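Local coordinates for CMP/dCMP-type deaminase domain-containing protein (Aspergillus oryzae RIB40, PDB 7DRY) that probably deaminates a pyrimidine intermediate of riboflavin biosynthesis, using a zinc ion held in a cytidine deaminase-type fold, at residues 132-137 and 165-170; 6-11 and 33-38. All blocks are in the same frame, centred on the assembly; numbering follows the deposited sequence.

Contact 1: residues 132-137 and 165-170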
loop_
_atom_site.group_PDB
_atom_site.type_symbol
_atom_site.label_atom_id
_atom_site.label_comp_id
_atom_site.label_asym_id
_atom_site.label_seq_id
_atom_site.Cartn_x
_atom_site.Cartn_y
_atom_site.Cartn_z
ATOM N N PHE A 132 4.044 -5.031 -4.257
ATOM C CA PHE A 132 4.920 -4.330 -3.323
ATOM C C PHE A 132 6.372 -4.718 -3.579
ATOM O O PHE A 132 6.655 -5.692 -4.281
ATOM C CB PHE A 132 4.493 -4.541 -1.862
ATOM C CG PHE A 132 4.333 -5.979 -1.472
ATOM C CD1 PHE A 132 5.414 -6.690 -0.992
ATOM C CD2 PHE A 132 3.103 -6.617 -1.564
ATOM C CE1 PHE A 132 5.285 -8.015 -0.616
ATOM C CE2 PHE A 132 2.968 -7.942 -1.189
ATOM C CZ PHE A 132 4.060 -8.638 -0.716
ATOM N N GLY A 133 7.296 -3.950 -2.989
ATOM C CA GLY A 133 8.709 -4.076 -3.305
ATOM C C GLY A 133 9.575 -4.759 -2.267
ATOM O O GLY A 133 10.706 -5.169 -2.566
ATOM N N VAL A 134 9.061 -4.903 -1.045
ATOM C CA VAL A 134 9.771 -5.572 0.043
ATOM C C VAL A 134 8.758 -6.381 0.840
ATOM O O VAL A 134 7.709 -5.856 1.228
ATOM C CB VAL A 134 10.497 -4.575 0.972
ATOM C CG1 VAL A 134 11.110 -5.302 2.167
ATOM C CG2 VAL A 134 11.569 -3.804 0.221
ATOM N N LYS A 135 9.073 -7.652 1.097
ATOM C CA LYS A 135 8.178 -8.534 1.845
ATOM C C LYS A 135 8.373 -8.357 3.352
ATOM O O LYS A 135 8.637 -9.292 4.102
ATOM C CB LYS A 135 8.345 -9.983 1.401
ATOM C CG LYS A 135 7.073 -10.804 1.601
ATOM C CD LYS A 135 7.227 -12.246 1.144
ATOM C CE LYS A 135 5.948 -13.024 1.410
ATOM N NZ LYS A 135 6.083 -14.473 1.092
ATOM N N GLU A 136 8.230 -7.107 3.784
ATOM C CA GLU A 136 8.223 -6.726 5.185
ATOM C C GLU A 136 7.214 -5.592 5.302
ATOM O O GLU A 136 7.136 -4.734 4.409
ATOM C CB GLU A 136 9.592 -6.235 5.678
ATOM C CG GLU A 136 10.695 -7.283 5.639
ATOM C CD GLU A 136 10.415 -8.469 6.544
ATOM O OE1 GLU A 136 9.705 -8.304 7.559
ATOM O OE2 GLU A 136 10.912 -9.573 6.237
ATOM N N PRO A 137 6.424 -5.571 6.368
ATOM C CA PRO A 137 5.420 -4.518 6.526
ATOM C C PRO A 137 6.047 -3.221 7.014
ATOM O O PRO A 137 7.157 -3.191 7.543
ATOM C CB PRO A 137 4.486 -5.092 7.596
ATOM C CG PRO A 137 5.391 -5.963 8.428
ATOM C CD PRO A 137 6.368 -6.568 7.455
ATOM N N ARG A 165 16.553 -2.138 -1.324
ATOM C CA ARG A 165 17.383 -1.299 -0.469
ATOM C C ARG A 165 16.847 0.124 -0.410
ATOM O O ARG A 165 16.724 0.703 0.675
ATOM C CB ARG A 165 18.844 -1.326 -0.908
ATOM C CG ARG A 165 19.686 -0.425 -0.032
ATOM C CD ARG A 165 21.172 -0.623 -0.173
ATOM N NE ARG A 165 21.840 0.341 0.693
ATOM C CZ ARG A 165 23.117 0.679 0.605
ATOM N NH1 ARG A 165 23.899 0.116 -0.312
ATOM N NH2 ARG A 165 23.609 1.583 1.442
ATOM N N GLU A 166 16.500 0.700 -1.568
ATOM C CA GLU A 166 16.002 2.072 -1.593
ATOM C C GLU A 166 14.680 2.203 -0.854
ATOM O O GLU A 166 14.449 3.197 -0.156
ATOM C CB GLU A 166 15.841 2.548 -3.035
ATOM C CG GLU A 166 17.165 2.779 -3.731
ATOM C CD GLU A 166 16.999 2.947 -5.223
ATOM O OE1 GLU A 166 16.755 4.089 -5.667
ATOM O OE2 GLU A 166 17.093 1.928 -5.942
ATOM N N ILE A 167 13.794 1.216 -1.009
ATOM C CA ILE A 167 12.522 1.243 -0.292
ATOM C C ILE A 167 12.754 1.275 1.214
ATOM O O ILE A 167 12.121 2.052 1.936
ATOM C CB ILE A 167 11.652 0.054 -0.721
ATOM C CG1 ILE A 167 11.094 0.312 -2.118
ATOM C CG2 ILE A 167 10.526 -0.201 0.290
ATOM C CD1 ILE A 167 10.443 -0.918 -2.743
ATOM N N LEU A 168 13.689 0.457 1.702
ATOM C CA LEU A 168 13.957 0.399 3.137
ATOM C C LEU A 168 14.664 1.656 3.624
ATOM O O LEU A 168 14.329 2.180 4.692
ATOM C CB LEU A 168 14.785 -0.843 3.463
ATOM C CG LEU A 168 14.028 -2.157 3.287
ATOM C CD1 LEU A 168 14.982 -3.331 3.278
ATOM C CD2 LEU A 168 12.988 -2.315 4.390
ATOM N N GLU A 169 15.641 2.155 2.856
ATOM C CA GLU A 169 16.356 3.367 3.265
ATOM C C GLU A 169 15.398 4.533 3.443
ATOM O O GLU A 169 15.519 5.308 4.400
ATOM C CB GLU A 169 17.434 3.746 2.248
ATOM C CG GLU A 169 18.557 2.714 2.046
ATOM C CD GLU A 169 19.613 2.725 3.121
ATOM O OE1 GLU A 169 19.466 3.458 4.120
ATOM O OE2 GLU A 169 20.607 1.993 2.954
ATOM N N VAL A 170 14.454 4.691 2.515
ATOM C CA VAL A 170 13.456 5.743 2.649
ATOM C C VAL A 170 12.545 5.454 3.836
ATOM O O VAL A 170 12.279 6.332 4.667
ATOM C CB VAL A 170 12.668 5.879 1.337
ATOM C CG1 VAL A 170 11.427 6.759 1.535
ATOM C CG2 VAL A 170 13.575 6.423 0.222
#
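Ile167 of helix 164-171 pushes its CD1 methyl against the backbone of Gly133, 3.6 Å from Gly133 CA, and this is the tightest point of the contact. Gly133 offers only backbone here, so the methyl comes right up to CA and the carbonyl carbon (Ile167 CD1 to Gly133 C 4.0 Å). Val134 has two modelled conformers, so its contacts, which hold for one of them, are less certain. In that conformer Val134 and Ile167 lie alongside each other, pointing opposite ways, with Val134 CG2 3.8 Å from Ile167 CG2. Chi1 of 175° places CG1 opposite the backbone N and turns it to Leu168, where the fit is slacker: Val134 CG1 lies 4.2 Å from Leu168 CD2. Leu168 also packs on Ala185 and Leu186 of helix 178-187. The far side of the helix is polar and more exposed. There Arg165 NE donates a nearly straight bond (165°) to Glu169 OE2 at 3.1 Å, a salt bridge spanning one helical turn, with the oxygen in the guanidinium plane and using its anti lone pair. No hydrogen bond links 132-137 to 165-170: the corner after strand 127-132 meets the helix by shape and apolar burial alone.

Contact 2: residues 6-11 and 33-38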
loop_
_atom_site.group_PDB
_atom_site.type_symbol
_atom_site.label_atom_id
_atom_site.label_comp_id
_atom_site.label_asym_id
_atom_site.label_seq_id
_atom_site.Cartn_x
_atom_site.Cartn_y
_atom_site.Cartn_z
ATOM N N ALA A 6 7.824 -1.868 -11.839
ATOM C CA ALA A 6 8.959 -1.166 -11.256
ATOM C C ALA A 6 8.757 0.342 -11.302
ATOM O O ALA A 6 9.071 1.048 -10.336
ATOM C CB ALA A 6 10.248 -1.566 -11.976
ATOM N N LYS A 7 8.224 0.858 -12.413
ATOM C CA LYS A 7 8.005 2.298 -12.510
ATOM C C LYS A 7 6.965 2.769 -11.503
ATOM O O LYS A 7 7.152 3.801 -10.847
ATOM C CB LYS A 7 7.607 2.698 -13.934
ATOM C CG LYS A 7 7.498 4.210 -14.116
ATOM C CD LYS A 7 6.885 4.590 -15.458
ATOM C CE LYS A 7 6.843 6.105 -15.633
ATOM N NZ LYS A 7 7.236 6.842 -14.392
ATOM N N TYR A 8 5.865 2.024 -11.358
ATOM C CA TYR A 8 4.883 2.386 -10.339
ATOM C C TYR A 8 5.504 2.377 -8.950
ATOM O O TYR A 8 5.214 3.258 -8.129
ATOM C CB TYR A 8 3.693 1.426 -10.379
ATOM C CG TYR A 8 2.643 1.800 -11.398
ATOM C CD1 TYR A 8 1.900 2.975 -11.266
ATOM C CD2 TYR A 8 2.390 0.991 -12.502
ATOM C CE1 TYR A 8 0.942 3.321 -12.185
ATOM C CE2 TYR A 8 1.430 1.338 -13.441
ATOM C CZ TYR A 8 0.704 2.505 -13.276
ATOM O OH TYR A 8 -0.258 2.861 -14.194
ATOM N N LEU A 9 6.371 1.399 -8.665
ATOM C CA LEU A 9 6.969 1.365 -7.334
ATOM C C LEU A 9 7.923 2.529 -7.116
ATOM O O LEU A 9 8.012 3.044 -5.999
ATOM C CB LEU A 9 7.629 0.018 -7.061
ATOM C CG LEU A 9 6.604 -1.088 -6.800
ATOM C CD1 LEU A 9 7.333 -2.399 -6.621
ATOM C CD2 LEU A 9 5.710 -0.798 -5.584
ATOM N N ARG A 10 8.634 2.963 -8.162
ATOM C CA ARG A 10 9.469 4.154 -8.033
ATOM C C ARG A 10 8.615 5.383 -7.754
ATOM O O ARG A 10 9.002 6.252 -6.963
ATOM C CB ARG A 10 10.303 4.359 -9.299
ATOM C CG ARG A 10 11.415 3.333 -9.481
ATOM C CD ARG A 10 12.388 3.754 -10.572
ATOM N NE ARG A 10 11.773 3.756 -11.898
ATOM C CZ ARG A 10 11.753 2.711 -12.718
ATOM N NH1 ARG A 10 12.313 1.565 -12.351
ATOM N NH2 ARG A 10 11.171 2.811 -13.904
ATOM N N GLU A 11 7.446 5.466 -8.396
ATOM C CA GLU A 11 6.529 6.564 -8.123
ATOM C C GLU A 11 6.001 6.482 -6.697
ATOM O O GLU A 11 5.842 7.509 -6.026
ATOM C CB GLU A 11 5.388 6.543 -9.147
ATOM C CG GLU A 11 5.845 6.905 -10.565
ATOM C CD GLU A 11 4.810 6.616 -11.636
ATOM O OE1 GLU A 11 3.747 6.049 -11.317
ATOM O OE2 GLU A 11 5.065 6.963 -12.809
ATOM N N VAL A 33 -4.647 1.933 -8.829
ATOM C CA VAL A 33 -4.761 2.007 -10.283
ATOM C C VAL A 33 -5.970 1.193 -10.733
ATOM O O VAL A 33 -6.239 0.118 -10.185
ATOM C CB VAL A 33 -3.478 1.436 -10.926
ATOM C CG1 VAL A 33 -3.565 1.432 -12.450
ATOM C CG2 VAL A 33 -2.246 2.223 -10.452
ATOM N N SER A 34 -6.685 1.694 -11.743
ATOM C CA SER A 34 -7.699 0.920 -12.462
ATOM C C SER A 34 -7.089 0.430 -13.771
ATOM O O SER A 34 -6.625 1.235 -14.588
ATOM C CB SER A 34 -8.951 1.747 -12.754
ATOM O OG SER A 34 -9.807 1.064 -13.667
ATOM N N ARG A 35 -7.098 -0.883 -13.968
ATOM C CA ARG A 35 -6.390 -1.532 -15.061
ATOM C C ARG A 35 -7.340 -2.474 -15.790
ATOM O O ARG A 35 -8.134 -3.181 -15.160
ATOM C CB ARG A 35 -5.207 -2.331 -14.483
ATOM C CG ARG A 35 -4.483 -3.223 -15.469
ATOM C CD ARG A 35 -3.149 -3.666 -14.879
ATOM N NE ARG A 35 -2.243 -2.535 -14.724
ATOM C CZ ARG A 35 -1.235 -2.495 -13.856
ATOM N NH1 ARG A 35 -0.990 -3.535 -13.062
ATOM N NH2 ARG A 35 -0.471 -1.413 -13.785
ATOM N N LYS A 36 -7.244 -2.510 -17.116
ATOM C CA LYS A 36 -8.038 -3.468 -17.872
ATOM C C LYS A 36 -7.637 -4.889 -17.495
ATOM O O LYS A 36 -6.455 -5.194 -17.325
ATOM C CB LYS A 36 -7.832 -3.267 -19.379
ATOM C CG LYS A 36 -8.491 -2.018 -19.938
ATOM C CD LYS A 36 -10.006 -2.085 -19.822
ATOM C CE LYS A 36 -10.593 -3.195 -20.673
ATOM N NZ LYS A 36 -10.984 -2.753 -22.045
ATOM N N GLU A 37 -8.626 -5.763 -17.333
ATOM C CA GLU A 37 -8.308 -7.159 -17.087
ATOM C C GLU A 37 -7.844 -7.819 -18.376
ATOM O O GLU A 37 -8.241 -7.429 -19.474
ATOM C CB GLU A 37 -9.515 -7.897 -16.506
ATOM C CG GLU A 37 -9.639 -7.676 -15.004
ATOM C CD GLU A 37 -11.060 -7.741 -14.504
ATOM O OE1 GLU A 37 -11.254 -7.976 -13.288
ATOM O OE2 GLU A 37 -11.982 -7.557 -15.317
ATOM N N GLY A 38 -6.980 -8.818 -18.236
ATOM C CA GLY A 38 -6.492 -9.526 -19.405
ATOM C C GLY A 38 -5.174 -8.978 -19.918
ATOM O O GLY A 38 -4.337 -8.538 -19.135
#
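Tyr8 reaches from helix 5-16 toward strand 29-36 and lays its ring against two side chains of the same strand face, Val33 and Arg35, which meet it from one side, near CE1 and near CE2. Val33 comes at the ring from the opposite direction: its CG2 methyl sits 3.8 Å from Tyr8 CE1, an oblique approach, while Val33 CG1 lies 4.0 Å from Tyr8 OH. At the opposite edge of the ring, Arg35 NH2 lies 3.4 Å from Tyr8 CE2. The Arg35 and Tyr8 side chains run alongside one another, pointing opposite ways. Tyr8 CE2 meets the rim of the guanidinium group, almost level with it, and the guanidinium and ring are turned 54° apart, so the two planes do not stack. Arg35 starts out extended, its CG opposite the backbone N (chi1 172°), and then bends at chi3 (-66°), which carries the guanidinium alongside the ring. Both polar ends converge on Asp45: Tyr8 OH hydrogen-bonds to Asp45 OD2 and Arg35 NH2 forms a salt bridge with the same oxygen. Arg35 NH2 also bonds to Tyr96 OH, and these shared partners probably fix the rotation of both groups within a buried setting. The Tyr8 ring stacks with Tyr96 of strand 91-97 and touches Ile47 of strand 46-52. Helix 5-16 is thus laid against the mixed sheet where strand 29-36 runs between strands 46-52 and 91-97, antiparallel to both.

Contacts 1 and 2 lie with their centres 18 Å apart and meet through Leu9, a neighbour of Tyr8 on helix 5-16: Leu9 CD1 packs 3.9 Å from Phe132 C, at the start of the corner used by contact 1. Helix 5-16 also touches helix 164-171, where Glu166 and Val170 pack on Leu13, so the two helices of these contacts are themselves adjacent. Contact 1 is the one nearer the metal: the Ile167 side chain is about 13 Å from the zinc ion, held by His61, Cys102 and Cys112, and about 11 Å from the Glu63 side chain. Contact 2 lies away from this site.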